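Local coordinates for protein aminoglycoside N(3)-acetyltransferase (Streptomyces griseus, PDB 7LAP) that probably transfers an acetyl group from acetyl-coenzyme A to the 3-amino group of aminoglycoside antibiotics, a modification associated with resistance, at residues A131-S134 and V139-A142; L75-G80 and E123-R128; E208-V213 and R217-F222. One frame throughout, in Å; residues are numbered along the deposited sequence.

Contact 1 (A131-S134 and V139-A142)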
loop_
_atom_site.group_PDB
_atom_site.type_symbol
_atom_site.label_atom_id
_atom_site.label_comp_id
_atom_site.label_asym_id
_atom_site.label_seq_id
_atom_site.Cartn_x
_atom_site.Cartn_y
_atom_site.Cartn_z
ATOM N N ALA B 131 -8.169 -0.324 14.429
ATOM C CA ALA B 131 -7.825 1.057 14.076
ATOM C C ALA B 131 -9.076 1.796 13.625
ATOM O O ALA B 131 -10.020 1.192 13.112
ATOM C CB ALA B 131 -6.769 1.109 12.952
ATOM N N VAL B 132 -9.081 3.116 13.801
ATOM C CA VAL B 132 -10.243 3.948 13.456
ATOM C C VAL B 132 -9.787 5.026 12.480
ATOM O O VAL B 132 -8.812 5.731 12.750
ATOM C CB VAL B 132 -10.858 4.596 14.705
ATOM C CG1 VAL B 132 -12.050 5.514 14.326
ATOM C CG2 VAL B 132 -11.288 3.525 15.727
ATOM N N ARG B 133 -10.500 5.175 11.368
ATOM C CA ARG B 133 -10.120 6.153 10.355
ATOM C C ARG B 133 -11.174 7.251 10.305
ATOM O O ARG B 133 -12.368 6.948 10.306
ATOM C CB ARG B 133 -10.002 5.506 8.989
ATOM C CG ARG B 133 -9.290 6.466 8.063
ATOM C CD ARG B 133 -9.686 6.284 6.684
ATOM N NE ARG B 133 -8.758 6.848 5.710
ATOM C CZ ARG B 133 -8.503 6.218 4.577
ATOM N NH1 ARG B 133 -9.072 5.042 4.379
ATOM N NH2 ARG B 133 -7.697 6.753 3.671
ATOM N N SER B 134 -10.746 8.520 10.266
ATOM C CA SER B 134 -11.746 9.589 10.330
ATOM C C SER B 134 -12.460 9.719 8.981
ATOM O O SER B 134 -12.046 9.159 7.969
ATOM C CB SER B 134 -11.111 10.913 10.787
ATOM O OG SER B 134 -10.484 11.625 9.738
ATOM N N VAL B 139 -8.651 14.971 4.227
ATOM C CA VAL B 139 -7.580 15.022 5.217
ATOM C C VAL B 139 -7.867 14.084 6.382
ATOM O O VAL B 139 -7.588 14.420 7.541
ATOM C CB VAL B 139 -7.345 16.462 5.711
ATOM C CG1 VAL B 139 -6.724 17.308 4.579
ATOM C CG2 VAL B 139 -8.664 17.095 6.235
ATOM N N SER B 140 -8.377 12.891 6.073
ATOM C CA SER B 140 -8.668 11.908 7.105
ATOM C C SER B 140 -7.406 11.571 7.891
ATOM O O SER B 140 -6.292 11.622 7.380
ATOM C CB SER B 140 -9.253 10.627 6.513
ATOM O OG SER B 140 -8.341 10.026 5.596
ATOM N N LEU B 141 -7.590 11.249 9.159
ATOM C CA LEU B 141 -6.523 10.683 9.958
ATOM C C LEU B 141 -6.905 9.251 10.274
ATOM O O LEU B 141 -8.012 8.810 9.985
ATOM C CB LEU B 141 -6.321 11.473 11.256
ATOM C CG LEU B 141 -6.183 12.990 11.187
ATOM C CD1 LEU B 141 -5.694 13.491 12.530
ATOM C CD2 LEU B 141 -5.140 13.265 10.178
ATOM N N ALA B 142 -5.997 8.538 10.926
ATOM C CA ALA B 142 -6.386 7.275 11.515
ATOM C C ALA B 142 -5.723 7.160 12.871
ATOM O O ALA B 142 -4.687 7.778 13.116
ATOM C CB ALA B 142 -6.004 6.109 10.619
#
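S134 and L141 hold each other twice. The backbone N of S134 donates to L141 O at 2.8 Å in a nearly straight bond, and L141 N donates to S134 OG at 3.0 Å. The second bond needs a hydroxyl close to the main chain: chi1 of 83° sets OG between the backbone N and the carbonyl carbon, facing the L141 amide, and H155 ND1 bonds to the same oxygen. Serine is small enough for this buried spot.

Packing is also close at R133 and A142, an antiparallel non-hydrogen-bonded pair whose CA atoms lie 4.1 Å apart; the short methyl of A142 lets R133 CG lie beside it. From there R133 runs out extended, and NE reaches S140 OG at 3.2 Å, the hydroxyl lying 21° out of the guanidinium plane. Its outer nitrogens are held by the carbonyls of S112, P109 and G80. The ends are looser: A131 and V139 are partly exposed, and V139 points away from the other strand.

In this hairpin, strand 132-133 forms one edge of the mixed sheet within this chain. Strand 141-145 separates it from strand 74-78, while M152 of helix 148-152 packs on V132, S134 and L141.

Contact 2 (L75-G80 and E123-R128)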
loop_
_atom_site.group_PDB
_atom_site.type_symbol
_atom_site.label_atom_id
_atom_site.label_comp_id
_atom_site.label_asym_id
_atom_site.label_seq_id
_atom_site.Cartn_x
_atom_site.Cartn_y
_atom_site.Cartn_z
ATOM N N LEU B 75 -1.981 5.837 19.132
ATOM C CA LEU B 75 -1.168 6.252 17.989
ATOM C C LEU B 75 -2.064 6.918 16.960
ATOM O O LEU B 75 -3.196 6.493 16.760
ATOM C CB LEU B 75 -0.463 5.058 17.312
ATOM C CG LEU B 75 0.235 4.047 18.216
ATOM C CD1 LEU B 75 0.921 2.975 17.353
ATOM C CD2 LEU B 75 1.232 4.775 19.119
ATOM N N LEU B 76 -1.565 7.932 16.280
ATOM C CA LEU B 76 -2.269 8.655 15.242
ATOM C C LEU B 76 -1.423 8.894 14.003
ATOM O O LEU B 76 -0.255 9.130 14.121
ATOM C CB LEU B 76 -2.609 10.039 15.735
ATOM C CG LEU B 76 -3.962 10.452 16.230
ATOM C CD1 LEU B 76 -3.940 10.139 17.701
ATOM C CD2 LEU B 76 -4.192 11.925 16.037
ATOM N N VAL B 77 -2.024 8.876 12.828
ATOM C CA VAL B 77 -1.299 9.172 11.595
ATOM C C VAL B 77 -2.180 10.028 10.704
ATOM O O VAL B 77 -3.391 10.121 10.898
ATOM C CB VAL B 77 -0.887 7.910 10.803
ATOM C CG1 VAL B 77 0.134 7.036 11.619
ATOM C CG2 VAL B 77 -2.115 7.126 10.445
ATOM N N THR B 78 -1.569 10.643 9.703
ATOM C CA THR B 78 -2.334 11.361 8.704
ATOM C C THR B 78 -2.432 10.453 7.487
ATOM O O THR B 78 -1.423 9.880 7.066
ATOM C CB THR B 78 -1.707 12.722 8.394
ATOM O OG1 THR B 78 -2.419 13.331 7.322
ATOM C CG2 THR B 78 -0.240 12.607 7.934
ATOM N N CYS B 79 -3.659 10.227 6.993
ATOM C CA CYS B 79 -3.925 9.345 5.840
ATOM C C CYS B 79 -4.254 10.099 4.553
ATOM O O CYS B 79 -3.584 9.927 3.513
ATOM C CB CYS B 79 -5.108 8.400 6.164
ATOM S SG CYS B 79 -4.713 7.163 7.358
ATOM N N GLY B 80 -5.307 10.912 4.556
ATOM C CA GLY B 80 -5.799 11.451 3.286
ATOM C C GLY B 80 -6.340 10.339 2.395
ATOM O O GLY B 80 -6.578 9.222 2.826
ATOM N N GLU B 123 -0.763 3.735 6.013
ATOM C CA GLU B 123 -1.597 2.710 5.408
ATOM C C GLU B 123 -1.554 1.415 6.220
ATOM O O GLU B 123 -2.556 0.700 6.287
ATOM C CB GLU B 123 -1.164 2.494 3.954
ATOM C CG GLU B 123 -1.911 1.425 3.237
ATOM C CD GLU B 123 -3.269 1.895 2.653
ATOM O OE1 GLU B 123 -3.765 2.993 3.031
ATOM O OE2 GLU B 123 -3.849 1.118 1.853
ATOM N N ALA B 124 -0.431 1.114 6.872
ATOM C CA ALA B 124 -0.396 -0.046 7.771
ATOM C C ALA B 124 -1.204 0.211 9.046
ATOM O O ALA B 124 -1.942 -0.670 9.512
ATOM C CB ALA B 124 1.061 -0.427 8.123
ATOM N N LEU B 125 -1.077 1.405 9.630
ATOM C CA LEU B 125 -1.808 1.711 10.865
ATOM C C LEU B 125 -3.323 1.624 10.651
ATOM O O LEU B 125 -4.044 0.981 11.438
ATOM C CB LEU B 125 -1.404 3.105 11.370
ATOM C CG LEU B 125 -1.737 3.626 12.778
ATOM C CD1 LEU B 125 -3.207 3.954 12.929
ATOM C CD2 LEU B 125 -1.252 2.672 13.887
ATOM N N ARG B 126 -3.833 2.259 9.592
ATOM C CA ARG B 126 -5.285 2.267 9.416
ATOM C C ARG B 126 -5.827 0.861 9.167
ATOM O O ARG B 126 -6.986 0.596 9.483
ATOM C CB ARG B 126 -5.694 3.212 8.275
ATOM C CG ARG B 126 -5.644 2.560 6.930
ATOM C CD ARG B 126 -6.209 3.404 5.808
ATOM N NE ARG B 126 -5.976 2.723 4.535
ATOM C CZ ARG B 126 -6.835 1.890 3.947
ATOM N NH1 ARG B 126 -8.030 1.651 4.487
ATOM N NH2 ARG B 126 -6.494 1.299 2.796
ATOM N N ARG B 127 -5.003 -0.069 8.668
ATOM C CA ARG B 127 -5.498 -1.419 8.437
ATOM C C ARG B 127 -5.348 -2.320 9.668
ATOM O O ARG B 127 -5.777 -3.475 9.629
ATOM C CB ARG B 127 -4.789 -2.017 7.202
ATOM C CG ARG B 127 -5.039 -1.204 5.862
ATOM C CD ARG B 127 -4.135 -1.624 4.664
ATOM N NE ARG B 127 -4.406 -3.014 4.288
ATOM C CZ ARG B 127 -4.743 -3.440 3.067
ATOM N NH1 ARG B 127 -4.851 -2.580 2.060
ATOM N NH2 ARG B 127 -4.968 -4.740 2.861
ATOM N N ARG B 128 -4.745 -1.829 10.757
ATOM C CA ARG B 128 -4.631 -2.639 11.963
ATOM C C ARG B 128 -6.018 -3.012 12.489
ATOM O O ARG B 128 -6.932 -2.173 12.476
ATOM C CB ARG B 128 -3.853 -1.899 13.060
ATOM C CG ARG B 128 -2.317 -1.822 12.805
ATOM C CD ARG B 128 -1.608 -3.149 13.083
ATOM N NE ARG B 128 -1.593 -3.453 14.506
ATOM C CZ ARG B 128 -0.506 -3.854 15.171
ATOM N NH1 ARG B 128 0.655 -4.012 14.535
ATOM N NH2 ARG B 128 -0.579 -4.110 16.472
#
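E123 OE1 is gripped by two donors, the backbone N of A114 and the NE of R126, whose own CB rests against the sulfur of C79 across the contact. The R126 NE to E123 OE1 bond is 2.7 Å long, and R126 NH2 reaches E123 OE2 at 2.8 Å, so the guanidinium takes the carboxylate side-on, one nitrogen to each oxygen. Both oxygens are met from above the carboxylate plane, with OE1 close to the plane of the guanidinium. This two-point grip fixes the rotation of the R126 head, while R127 CG lies over one of its faces. The R126 chain can reach its partner because chi1 of 86° swings CG over the backbone, beyond which it runs extended. R127 NH1 makes a long salt bridge to E123 OE2, 3.8 Å, and also donates to E123 O of the second subunit, so the cluster lies at the dimer interface.

Inward from these charges the contact is helix-on-sheet packing of an alpha/beta fold, the end of helix 120-126 lying against a face of the mixed sheet at strand 74-78. L125 carries most of the apolar contact. Its CG stands anti to the backbone N (chi1 -167°), which carries the branch toward the strand, where it meets V77 CG1 at 4.1 Å. V77 CG2 lies 4.2 Å from L125 CD1, so both valine methyls are used, as suits a beta-branched residue on a strand. L125 CD2 reaches L75 CD1 at 4.1 Å. L75, V77 and, just past the end of the strand, C79 are every second residue and point toward the helix; C79, with its short side chain, meets R126 CB, 4.2 Å from SG. L144 of strand 141-145 also packs on L125.

Contact 3 (E208-V213 and R217-F222)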
loop_
_atom_site.group_PDB
_atom_site.type_symbol
_atom_site.label_atom_id
_atom_site.label_comp_id
_atom_site.label_asym_id
_atom_site.label_seq_id
_atom_site.Cartn_x
_atom_site.Cartn_y
_atom_site.Cartn_z
ATOM N N GLU B 208 -14.846 19.957 -4.272
ATOM C CA GLU B 208 -15.917 19.004 -4.058
ATOM C C GLU B 208 -15.334 17.608 -4.055
ATOM O O GLU B 208 -14.323 17.350 -4.695
ATOM C CB GLU B 208 -16.985 19.123 -5.121
ATOM C CG GLU B 208 -17.417 20.545 -5.312
ATOM C CD GLU B 208 -18.222 20.719 -6.561
ATOM O OE1 GLU B 208 -19.263 20.044 -6.680
ATOM O OE2 GLU B 208 -17.805 21.515 -7.428
ATOM N N GLN B 209 -15.960 16.713 -3.304
ATOM C CA GLN B 209 -15.481 15.343 -3.269
ATOM C C GLN B 209 -16.667 14.461 -2.937
ATOM O O GLN B 209 -17.573 14.891 -2.210
ATOM C CB GLN B 209 -14.345 15.164 -2.251
ATOM C CG GLN B 209 -12.944 15.339 -2.890
ATOM C CD GLN B 209 -11.842 15.334 -1.873
ATOM O OE1 GLN B 209 -12.041 14.910 -0.740
ATOM N NE2 GLN B 209 -10.663 15.786 -2.267
ATOM N N PRO B 210 -16.719 13.255 -3.493
ATOM C CA PRO B 210 -17.851 12.364 -3.229
ATOM C C PRO B 210 -17.663 11.647 -1.900
ATOM O O PRO B 210 -16.607 11.059 -1.630
ATOM C CB PRO B 210 -17.814 11.388 -4.408
ATOM C CG PRO B 210 -16.375 11.359 -4.810
ATOM C CD PRO B 210 -15.798 12.715 -4.515
ATOM N N ILE B 211 -18.704 11.703 -1.068
ATOM C CA ILE B 211 -18.775 10.939 0.165
ATOM C C ILE B 211 -20.044 10.081 0.152
ATOM O O ILE B 211 -20.891 10.170 -0.738
ATOM C CB ILE B 211 -18.722 11.838 1.420
ATOM C CG1 ILE B 211 -19.862 12.851 1.413
ATOM C CG2 ILE B 211 -17.390 12.575 1.486
ATOM C CD1 ILE B 211 -20.365 13.254 2.802
ATOM N N GLU B 212 -20.127 9.214 1.147
ATOM C CA GLU B 212 -21.212 8.267 1.314
ATOM C C GLU B 212 -21.909 8.598 2.632
ATOM O O GLU B 212 -21.307 8.462 3.707
ATOM C CB GLU B 212 -20.661 6.845 1.296
ATOM C CG GLU B 212 -21.605 5.808 1.829
ATOM C CD GLU B 212 -21.383 4.464 1.181
ATOM O OE1 GLU B 212 -20.962 4.438 -0.002
ATOM O OE2 GLU B 212 -21.636 3.438 1.848
ATOM N N VAL B 213 -23.154 9.067 2.553
ATOM C CA VAL B 213 -23.955 9.372 3.739
ATOM C C VAL B 213 -25.330 8.750 3.573
ATOM O O VAL B 213 -25.959 8.895 2.518
ATOM C CB VAL B 213 -24.083 10.887 4.003
ATOM C CG1 VAL B 213 -22.776 11.445 4.599
ATOM C CG2 VAL B 213 -24.463 11.621 2.741
ATOM N N ARG B 217 -24.164 7.653 -2.265
ATOM C CA ARG B 217 -23.063 8.521 -2.654
ATOM C C ARG B 217 -23.603 9.891 -3.027
ATOM O O ARG B 217 -24.502 10.008 -3.856
ATOM C CB ARG B 217 -22.285 7.906 -3.818
ATOM C CG ARG B 217 -21.546 8.856 -4.744
ATOM C CD ARG B 217 -21.183 8.044 -5.987
ATOM N NE ARG B 217 -20.190 8.665 -6.861
ATOM C CZ ARG B 217 -20.476 9.590 -7.768
ATOM N NH1 ARG B 217 -21.727 10.018 -7.898
ATOM N NH2 ARG B 217 -19.514 10.102 -8.533
ATOM N N VAL B 218 -23.046 10.924 -2.414
ATOM C CA VAL B 218 -23.414 12.298 -2.700
ATOM C C VAL B 218 -22.137 13.111 -2.774
ATOM O O VAL B 218 -21.161 12.836 -2.067
ATOM C CB VAL B 218 -24.363 12.883 -1.623
ATOM C CG1 VAL B 218 -25.608 12.024 -1.462
ATOM C CG2 VAL B 218 -23.632 12.992 -0.316
ATOM N N TRP B 219 -22.145 14.113 -3.647
ATOM C CA TRP B 219 -21.073 15.096 -3.674
ATOM C C TRP B 219 -21.294 16.118 -2.567
ATOM O O TRP B 219 -22.428 16.371 -2.148
ATOM C CB TRP B 219 -21.006 15.784 -5.040
ATOM C CG TRP B 219 -20.424 14.878 -6.070
ATOM C CD1 TRP B 219 -21.070 13.876 -6.730
ATOM C CD2 TRP B 219 -19.048 14.815 -6.490
ATOM N NE1 TRP B 219 -20.194 13.215 -7.551
ATOM C CE2 TRP B 219 -18.947 13.772 -7.427
ATOM C CE3 TRP B 219 -17.904 15.554 -6.181
ATOM C CZ2 TRP B 219 -17.736 13.445 -8.066
ATOM C CZ3 TRP B 219 -16.705 15.228 -6.804
ATOM C CH2 TRP B 219 -16.630 14.183 -7.738
ATOM N N ARG B 220 -20.192 16.673 -2.063
ATOM C CA ARG B 220 -20.241 17.718 -1.054
ATOM C C ARG B 220 -19.171 18.746 -1.379
ATOM O O ARG B 220 -18.100 18.396 -1.879
ATOM C CB ARG B 220 -20.027 17.163 0.374
ATOM C CG ARG B 220 -20.393 18.148 1.460
ATOM C CD ARG B 220 -20.368 17.570 2.870
ATOM N NE ARG B 220 -20.809 18.568 3.856
ATOM C CZ ARG B 220 -20.181 19.718 4.136
ATOM N NH1 ARG B 220 -19.022 20.042 3.553
ATOM N NH2 ARG B 220 -20.702 20.547 5.042
ATOM N N THR B 221 -19.464 20.007 -1.103
ATOM C CA THR B 221 -18.492 21.086 -1.228
ATOM C C THR B 221 -17.829 21.309 0.124
ATOM O O THR B 221 -18.504 21.317 1.160
ATOM C CB THR B 221 -19.174 22.374 -1.708
ATOM O OG1 THR B 221 -19.621 22.199 -3.055
ATOM C CG2 THR B 221 -18.222 23.546 -1.653
ATOM N N PHE B 222 -16.512 21.478 0.112
ATOM C CA PHE B 222 -15.708 21.599 1.315
ATOM C C PHE B 222 -14.925 22.898 1.286
ATOM O O PHE B 222 -14.446 23.325 0.228
ATOM C CB PHE B 222 -14.710 20.436 1.448
ATOM C CG PHE B 222 -15.366 19.107 1.576
ATOM C CD1 PHE B 222 -15.712 18.383 0.441
ATOM C CD2 PHE B 222 -15.694 18.601 2.833
ATOM C CE1 PHE B 222 -16.340 17.151 0.550
ATOM C CE2 PHE B 222 -16.319 17.363 2.955
ATOM C CZ PHE B 222 -16.648 16.632 1.807
#
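P210 lies flat over one face of W219, its CD 3.8 Å from the centroid of the six-membered ring, a CH-pi contact. W219 can offer that face because CG stands anti to the carbonyl carbon (chi1 -74°), which swings the indole over the Q209-P210 backbone of the other strand. Proline suits this place: P210 and W219 are a non-hydrogen-bonded pair, so its missing N-H costs no bond across the strands. Those bonds lie at the flanking pairs, Q209 with R220 and I211 with V218, where V218 N meets I211 O at 2.8 Å.

On the face carrying Q209 and I211, F222 turns its ring toward the other strand. Its edge approaches Q209 O at 3.8 Å, and its CZ lies 4.1 Å from I211 CG2. With chi1 at 58°, I211 CG1 turns to V218 CG2, 4.1 Å away. That methyl also presses on V213 CG2 at 3.5 Å, tighter than usual for carbons.

The two strands, 204-213 and 216-225, form a separate antiparallel hairpin. R101 of helix 94-103 meets the face of P210 and W219: it forms a salt bridge with E208, and the R101 carbonyl accepts from W219 NE1 and R217 NH2. At the strand edge the P210 backbone bonds to F107. R220 pairs with D158, and the loop between strands 132-133 and 141-145 sets H136 and P137 against F222 and bonds Q209 NE2 through D138.

How the contacts relate
Along the chain the contacts come in series: contact 2 closes at helix 120-126, contact 1 follows at once with strand 132-133, and contact 3 lies well downstream. Contacts 1 and 2, centres about 7 Å apart, touch each other and share the mixed sheet, since strands 141-145 and 74-78 are neighbours in it, bonded by A142 O and V77 N (2.9 Å). Contact 3 has its own two-stranded sheet, its centre about 17 Å from that of contact 1 and 22 Å from that of contact 2. It does not touch contact 1 directly, but the loop joining the segments of contact 1 packs on it. The enzyme thus combines a compact sheet-and-helix core with a peripheral hairpin.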